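Local coordinates for class I SAM-dependent methyltransferase (Silicibacter pomeroyi DSS-3, PDB 3CVO), which probably transfers methyl groups from S-adenosylmethionine to a substrate not yet known, as expected of a class I methyltransferase with a Rossmann fold, at residues L35-G40 with L138-S143; G41-A46 with R65-W70; E165-A170 with P186-S191. One frame throughout, in Å; residues are numbered along the deposited sequence.

The three contacts span a Rossmann-like methyltransferase fold from flank to flank of its sheet. Contact 1 ties strand 33-37 to helix 133-143, its centre about 4 Å from the chain's centre. Nested within its loop, contact 2 joins helices 41-47 and 61-73, about 17 Å away between centres; the two touch where Glu36 meets Ser42 and Thr43 and Met67 reaches Ser39 and Gly40. Contact 3 comes later, on helix 165-168 and the loop before helix 192-199, about 16 Å from contact 1 between centres and touching it through Leu138, Ala141 and Phe142. Contacts 2 and 3 lie on opposite sides of the chain's centre, their centres about 32 Å apart, so contact 1 links the two flanks.

Contact 1. Residues L35-G40 with L138-S143; sequences LEYGSG and LATAFS
Tyr37 reaches from the end of strand 33-37 toward Ala139 and Thr140 of helix 133-143, a sheet-to-helix packing of the Rossmann-like fold. In that fold the first strand runs into a glycine-rich turn, here Gly38-Ser39-Gly40, which in class I methyltransferases usually borders the S-adenosylmethionine site; the same role is likely here but is not established. The phenol is carried toward the helix with CG beside the backbone N and anti to the carbonyl carbon (chi1 -67°). Tyr37 and Thr140 slide past one another in opposite directions, and the hydroxyl of Thr140 comes up at the edge of the ring, near its plane, with Thr140 OG1 4.2 Å from Tyr37 CE2. Beyond the ring, Tyr37 OH comes within 4.3 Å of Ala139 CB, a light touch against a methyl. The polar ends are satisfied by other partners: Tyr37 OH bonds to Pro111 O and Trp115 NE1, while Thr140 OG1 turns back to Cys136 O in its own helix. Val126 of strand 125-128 touches both Tyr37 and Thr140. One turn on, Ser143 OG donates to Ala139 O at 2.7 Å, tilted 30° from the carbonyl plane.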
# COMPACT_ATOMS: atom_id res chain seq x y z
N LEU A 35 16.98 -0.40 15.10
CA LEU A 35 15.55 -0.20 15.00
C LEU A 35 14.87 -1.50 15.36
O LEU A 35 15.22 -2.54 14.82
CB LEU A 35 15.15 0.24 13.56
CG LEU A 35 13.66 0.08 13.18
CD1 LEU A 35 12.83 0.97 14.15
CD2 LEU A 35 13.37 0.39 11.70
N GLU A 36 13.94 -1.43 16.30
CA GLU A 36 13.16 -2.58 16.69
C GLU A 36 11.70 -2.38 16.43
O GLU A 36 11.12 -1.30 16.61
CB GLU A 36 13.34 -2.91 18.19
CG GLU A 36 14.71 -3.01 18.73
CD GLU A 36 14.69 -3.42 20.19
OE1 GLU A 36 13.94 -2.76 20.96
OE2 GLU A 36 15.39 -4.41 20.56
N TYR A 37 11.09 -3.45 15.97
CA TYR A 37 9.63 -3.52 16.00
C TYR A 37 9.25 -4.50 17.10
O TYR A 37 9.60 -5.67 17.02
CB TYR A 37 9.12 -4.00 14.67
CG TYR A 37 9.33 -3.09 13.48
CD1 TYR A 37 8.44 -2.09 13.19
CD2 TYR A 37 10.41 -3.27 12.62
CE1 TYR A 37 8.59 -1.28 12.05
CE2 TYR A 37 10.58 -2.49 11.48
CZ TYR A 37 9.65 -1.49 11.20
OH TYR A 37 9.71 -0.72 10.06
N GLY A 38 8.57 -4.01 18.12
CA GLY A 38 8.39 -4.76 19.35
C GLY A 38 9.40 -4.27 20.36
O GLY A 38 10.53 -3.98 20.01
N SER A 39 8.95 -4.05 21.58
CA SER A 39 9.87 -3.60 22.64
C SER A 39 9.84 -4.61 23.76
O SER A 39 8.86 -5.28 23.97
CB SER A 39 9.53 -2.19 23.13
OG SER A 39 8.37 -2.18 23.92
N GLY A 40 10.95 -4.70 24.48
CA GLY A 40 11.07 -5.61 25.62
C GLY A 40 12.50 -5.96 25.97
O GLY A 40 13.39 -5.12 26.05
N LEU A 138 9.34 -6.16 4.87
CA LEU A 138 9.23 -5.52 3.53
C LEU A 138 9.43 -4.02 3.58
O LEU A 138 10.10 -3.48 2.72
CB LEU A 138 7.91 -5.87 2.82
CG LEU A 138 7.72 -7.37 2.51
CD1 LEU A 138 6.39 -7.51 1.70
CD2 LEU A 138 8.90 -8.01 1.84
N ALA A 139 8.88 -3.36 4.58
CA ALA A 139 9.06 -1.94 4.79
C ALA A 139 10.55 -1.60 4.86
O ALA A 139 11.00 -0.68 4.21
CB ALA A 139 8.33 -1.47 6.04
N THR A 140 11.31 -2.46 5.53
CA THR A 140 12.74 -2.24 5.69
C THR A 140 13.38 -2.38 4.32
O THR A 140 14.12 -1.51 3.89
CB THR A 140 13.35 -3.25 6.69
OG1 THR A 140 12.73 -3.05 7.96
CG2 THR A 140 14.87 -3.11 6.79
N ALA A 141 13.04 -3.46 3.62
CA ALA A 141 13.69 -3.78 2.33
C ALA A 141 13.47 -2.64 1.36
O ALA A 141 14.36 -2.25 0.62
CB ALA A 141 13.16 -5.09 1.71
N PHE A 142 12.26 -2.10 1.38
CA PHE A 142 11.93 -1.10 0.36
C PHE A 142 12.36 0.31 0.79
O PHE A 142 12.47 1.18 -0.05
CB PHE A 142 10.45 -1.10 0.06
CG PHE A 142 9.96 -2.37 -0.54
CD1 PHE A 142 10.63 -2.96 -1.57
CD2 PHE A 142 8.79 -2.94 -0.09
CE1 PHE A 142 10.19 -4.12 -2.11
CE2 PHE A 142 8.32 -4.07 -0.66
CZ PHE A 142 9.04 -4.68 -1.67
N SER A 143 12.67 0.50 2.07
CA SER A 143 12.91 1.87 2.62
C SER A 143 14.38 2.23 2.85
O SER A 143 14.78 3.40 2.90
CB SER A 143 12.14 2.07 3.92
OG SER A 143 10.73 2.00 3.76

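Contact 2. Residues G41-A46 with R65-W70; sequences GSTVVA and RMMKAW. With SO4 (sulfate ion), chain E; EDO (1,2-ethanediol), chain I.
Val44 lays its two methyls against the indole of Trp70, the side chains crossing at about a right angle. Because CG1 stands anti to the backbone N (chi1 173°), both branches reach the six-membered ring. Val44 CG2 sits over one face, 4.0 Å from the ring centroid and 27° off its normal, a CH-pi contact, while Val44 CG1 meets Trp70 CH2 at 3.6 Å. Trp70 swings its own CG anti to the backbone N, which carries the indole across to the valine.

Met67, present as selenomethionine, takes a different shape: its chain folds at both chi2 and chi3, so that the terminal methyl is what arrives. Met67 CE lies 3.9 Å from Thr43 CB, and the two side chains cross obliquely. The hydroxyl of Thr43 serves another purpose. Thr43 OG1 bonds to Glu36 OE1 and to the backbone N of Gly40, just before helix 41-47.

These helices follow successive parallel strands of the Rossmann-like sheet, 33-37 and 53-58, and pack side by side on one of its faces. Their short segments run almost in the same direction, with a crossing angle of -26° and axes 11.5 Å apart, a spacing that large side chains such as Trp70 and Met67 bridge.

Arg65 points elsewhere, extended as far as CG and CD and then bent at chi3. One edge of its guanidinium grips a sulfate, NH1 to SO4 O3 at 2.9 Å and NH2 to SO4 O4 at 3.0 Å. The adjoining edge holds an ethanediol, with Arg65 NH2 2.8 Å from EDO O1 and Arg65 NE 3.3 Å from EDO O2; both ligands probably come from the crystallisation liquor.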
# COMPACT_ATOMS: atom_id res chain seq x y z
N GLY A 41 12.72 -7.25 26.13
CA GLY A 41 14.05 -7.73 26.54
C GLY A 41 15.16 -7.28 25.61
O GLY A 41 16.28 -6.95 26.04
N SER A 42 14.84 -7.21 24.32
CA SER A 42 15.86 -6.91 23.30
C SER A 42 16.32 -5.47 23.48
O SER A 42 17.49 -5.11 23.31
CB SER A 42 15.30 -7.10 21.89
OG SER A 42 14.07 -6.41 21.70
N THR A 43 15.36 -4.66 23.88
CA THR A 43 15.56 -3.24 24.03
C THR A 43 16.50 -2.98 25.19
O THR A 43 17.34 -2.09 25.12
CB THR A 43 14.22 -2.53 24.35
OG1 THR A 43 13.19 -2.96 23.42
CG2 THR A 43 14.41 -1.01 24.28
N VAL A 44 16.36 -3.78 26.25
CA VAL A 44 17.26 -3.71 27.43
C VAL A 44 18.67 -4.11 27.02
O VAL A 44 19.64 -3.49 27.40
CB VAL A 44 16.75 -4.58 28.62
CG1 VAL A 44 17.77 -4.63 29.78
CG2 VAL A 44 15.39 -4.07 29.11
N VAL A 45 18.76 -5.16 26.21
CA VAL A 45 20.04 -5.58 25.65
C VAL A 45 20.74 -4.43 24.93
O VAL A 45 21.95 -4.23 25.08
CB VAL A 45 19.94 -6.80 24.71
CG1 VAL A 45 21.30 -7.03 24.03
CG2 VAL A 45 19.50 -8.05 25.47
N ALA A 46 19.97 -3.65 24.19
CA ALA A 46 20.52 -2.53 23.41
C ALA A 46 20.92 -1.37 24.33
O ALA A 46 21.98 -0.75 24.18
CB ALA A 46 19.51 -2.06 22.37
N ARG A 65 4.51 2.34 28.17
CA ARG A 65 4.61 3.17 29.38
C ARG A 65 5.49 2.47 30.41
O ARG A 65 6.37 3.07 31.04
CB ARG A 65 3.23 3.43 29.95
CG ARG A 65 3.21 4.45 31.04
CD ARG A 65 1.81 4.51 31.64
NE ARG A 65 0.86 5.06 30.67
CZ ARG A 65 -0.21 4.43 30.20
NH1 ARG A 65 -0.51 3.20 30.58
NH2 ARG A 65 -1.00 5.05 29.32
N MSE A 66 5.30 1.17 30.53
CA MSE A 66 6.18 0.37 31.41
C MSE A 66 7.65 0.40 30.97
O MSE A 66 8.53 0.51 31.81
CB MSE A 66 5.70 -1.07 31.53
CG MSE A 66 4.48 -1.17 32.40
SE MSE A 66 3.73 -2.98 32.52
CE MSE A 66 5.24 -3.82 33.43
N MSE A 67 7.91 0.26 29.68
CA MSE A 67 9.29 0.26 29.15
C MSE A 67 9.95 1.61 29.44
O MSE A 67 11.12 1.69 29.82
CB MSE A 67 9.29 -0.05 27.65
CG MSE A 67 8.90 -1.47 27.32
SE MSE A 67 10.11 -2.79 28.03
CE MSE A 67 11.81 -2.08 27.35
N LYS A 68 9.16 2.68 29.29
CA LYS A 68 9.67 4.02 29.54
C LYS A 68 10.03 4.20 31.01
O LYS A 68 11.07 4.76 31.40
CB LYS A 68 8.67 5.08 29.09
CG LYS A 68 8.54 5.19 27.55
CD LYS A 68 7.55 6.25 27.17
CE LYS A 68 7.43 6.36 25.67
NZ LYS A 68 6.24 7.17 25.28
N ALA A 69 9.13 3.71 31.84
CA ALA A 69 9.34 3.77 33.28
C ALA A 69 10.58 2.97 33.67
O ALA A 69 11.41 3.40 34.47
CB ALA A 69 8.08 3.25 34.03
N TRP A 70 10.71 1.81 33.08
CA TRP A 70 11.86 0.98 33.34
C TRP A 70 13.16 1.72 33.02
O TRP A 70 14.11 1.69 33.79
CB TRP A 70 11.81 -0.34 32.56
CG TRP A 70 12.77 -1.29 33.12
CD1 TRP A 70 12.61 -2.06 34.24
CD2 TRP A 70 14.10 -1.49 32.69
NE1 TRP A 70 13.73 -2.78 34.49
CE2 TRP A 70 14.68 -2.44 33.56
CE3 TRP A 70 14.86 -0.98 31.64
CZ2 TRP A 70 15.98 -2.90 33.41
CZ3 TRP A 70 16.15 -1.43 31.49
CH2 TRP A 70 16.70 -2.39 32.35
S SO4 E . -3.63 2.29 28.58
O1 SO4 E . -4.84 3.12 28.67
O2 SO4 E . -3.94 1.00 27.95
O3 SO4 E . -3.12 2.06 29.93
O4 SO4 E . -2.63 3.01 27.81
C1 EDO I . 0.01 8.71 28.45
O1 EDO I . 0.17 7.32 28.20
C2 EDO I . 0.89 9.01 29.64
O2 EDO I . 1.90 8.01 29.67

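Contact 3. Residues E165-A170 with P186-S191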
# COMPACT_ATOMS: atom_id res chain seq x y z
N GLU A 165 11.37 -13.82 1.60
CA GLU A 165 12.67 -14.16 1.01
C GLU A 165 12.79 -13.58 -0.40
O GLU A 165 13.89 -13.31 -0.91
CB GLU A 165 12.90 -15.67 1.06
CG GLU A 165 12.95 -16.14 2.46
CD GLU A 165 13.20 -17.63 2.62
OE1 GLU A 165 13.66 -18.27 1.67
OE2 GLU A 165 12.95 -18.15 3.72
N GLU A 166 11.64 -13.33 -1.01
CA GLU A 166 11.65 -12.77 -2.37
C GLU A 166 12.44 -11.47 -2.39
O GLU A 166 13.17 -11.15 -3.36
CB GLU A 166 10.25 -12.49 -2.90
CG GLU A 166 10.32 -11.87 -4.28
CD GLU A 166 9.00 -11.55 -4.94
OE1 GLU A 166 7.93 -11.77 -4.32
OE2 GLU A 166 9.06 -11.07 -6.11
N PHE A 167 12.30 -10.72 -1.31
CA PHE A 167 12.93 -9.39 -1.22
C PHE A 167 14.12 -9.29 -0.26
O PHE A 167 14.98 -8.43 -0.44
CB PHE A 167 11.89 -8.34 -0.89
CG PHE A 167 10.84 -8.21 -1.96
CD1 PHE A 167 11.17 -7.65 -3.19
CD2 PHE A 167 9.56 -8.65 -1.74
CE1 PHE A 167 10.23 -7.55 -4.21
CE2 PHE A 167 8.60 -8.52 -2.72
CZ PHE A 167 8.93 -7.96 -3.97
N LEU A 168 14.16 -10.15 0.75
CA LEU A 168 15.19 -10.09 1.78
C LEU A 168 16.32 -11.08 1.50
O LEU A 168 17.42 -11.02 2.08
CB LEU A 168 14.58 -10.33 3.20
CG LEU A 168 14.04 -9.02 3.79
CD1 LEU A 168 12.76 -8.52 3.08
CD2 LEU A 168 13.76 -9.23 5.31
N GLY A 169 16.01 -11.97 0.58
CA GLY A 169 16.86 -13.10 0.25
C GLY A 169 16.79 -14.26 1.23
O GLY A 169 15.94 -14.31 2.08
N ALA A 170 17.74 -15.18 1.11
CA ALA A 170 17.79 -16.40 1.94
C ALA A 170 18.28 -16.06 3.34
O ALA A 170 19.29 -15.37 3.49
CB ALA A 170 18.70 -17.48 1.30
N PRO A 186 13.83 -1.91 -5.10
CA PRO A 186 12.72 -1.12 -5.67
C PRO A 186 11.41 -1.84 -5.42
O PRO A 186 11.40 -3.05 -5.24
CB PRO A 186 13.03 -1.09 -7.17
CG PRO A 186 14.21 -1.90 -7.37
CD PRO A 186 14.78 -2.37 -6.12
N ILE A 187 10.31 -1.10 -5.38
CA ILE A 187 9.00 -1.73 -5.18
C ILE A 187 8.43 -2.14 -6.55
O ILE A 187 8.14 -1.27 -7.36
CB ILE A 187 8.02 -0.73 -4.50
CG1 ILE A 187 8.51 -0.31 -3.10
CG2 ILE A 187 6.63 -1.32 -4.34
CD1 ILE A 187 7.82 0.96 -2.59
N PRO A 188 8.22 -3.45 -6.81
CA PRO A 188 7.57 -3.84 -8.08
C PRO A 188 6.08 -3.43 -8.13
O PRO A 188 5.35 -3.72 -7.21
CB PRO A 188 7.72 -5.37 -8.09
CG PRO A 188 8.73 -5.70 -7.01
CD PRO A 188 8.54 -4.62 -5.98
N PRO A 189 5.64 -2.73 -9.16
CA PRO A 189 4.25 -2.23 -9.11
C PRO A 189 3.20 -3.34 -9.02
O PRO A 189 2.12 -3.15 -8.45
CB PRO A 189 4.11 -1.46 -10.42
CG PRO A 189 5.46 -1.19 -10.87
CD PRO A 189 6.39 -2.18 -10.31
N GLY A 190 3.54 -4.49 -9.57
CA GLY A 190 2.62 -5.62 -9.61
C GLY A 190 2.47 -6.27 -8.25
O GLY A 190 1.59 -7.13 -8.05
N SER A 191 3.30 -5.82 -7.31
CA SER A 191 3.36 -6.38 -5.94
C SER A 191 2.57 -5.57 -4.96
O SER A 191 2.48 -5.90 -3.78
CB SER A 191 4.80 -6.43 -5.42
OG SER A 191 5.46 -7.47 -6.13
O HOH W 1 6.02 -10.09 -5.14
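Phe167 of the short helix 165-168 drives the edge of its ring against Pro188, in the loop that precedes helix 192-199. Its side chain leaves the helix with CG anti to the carbonyl carbon (chi1 -63°). Near the root, Phe167 CB faces a methyl of Leu138, and that same atom, Leu138 CD2, approaches Phe167 CD2 at 3.7 Å. On the other branch, Phe167 CD1 passes close to Phe142 CE1, part of an edge-to-face pairing in which Phe142 stands over one face of the ring. The opposite face is covered by the neighbour in sequence, Glu166 CG, 4.0 Å above the plane over the ring centre. At the far end, CE1 and CZ both look at the proline: Phe167 CE1 meets Pro188 CG at 3.7 Å, near the ring plane. Phe167 CZ, the tip, also has Ser191 OG at its edge, 4.1 Å away.

Replacing Phe167 by an alanine would probably leave Pro188 without its aromatic partner and open a gap between Phe142 and Glu166 CG, weakening the join of loop and helix.

Beside the ring a water bridges the segments, donating to Glu166 OE1 at 2.7 Å and accepting from Ser191 OG at 2.9 Å. The contact joins helix 165-168 to the loop after strand 177-182, next to the subunit interface, where Ile187 packs on Ile187 of the second subunit and Pro189 on Phe142 of that subunit. Its chemistry is divided: the direct contacts, ring edge against proline and serine hydroxyl, are van der Waals in kind, and the polar link between Glu166 and Ser191 runs through one water and not directly.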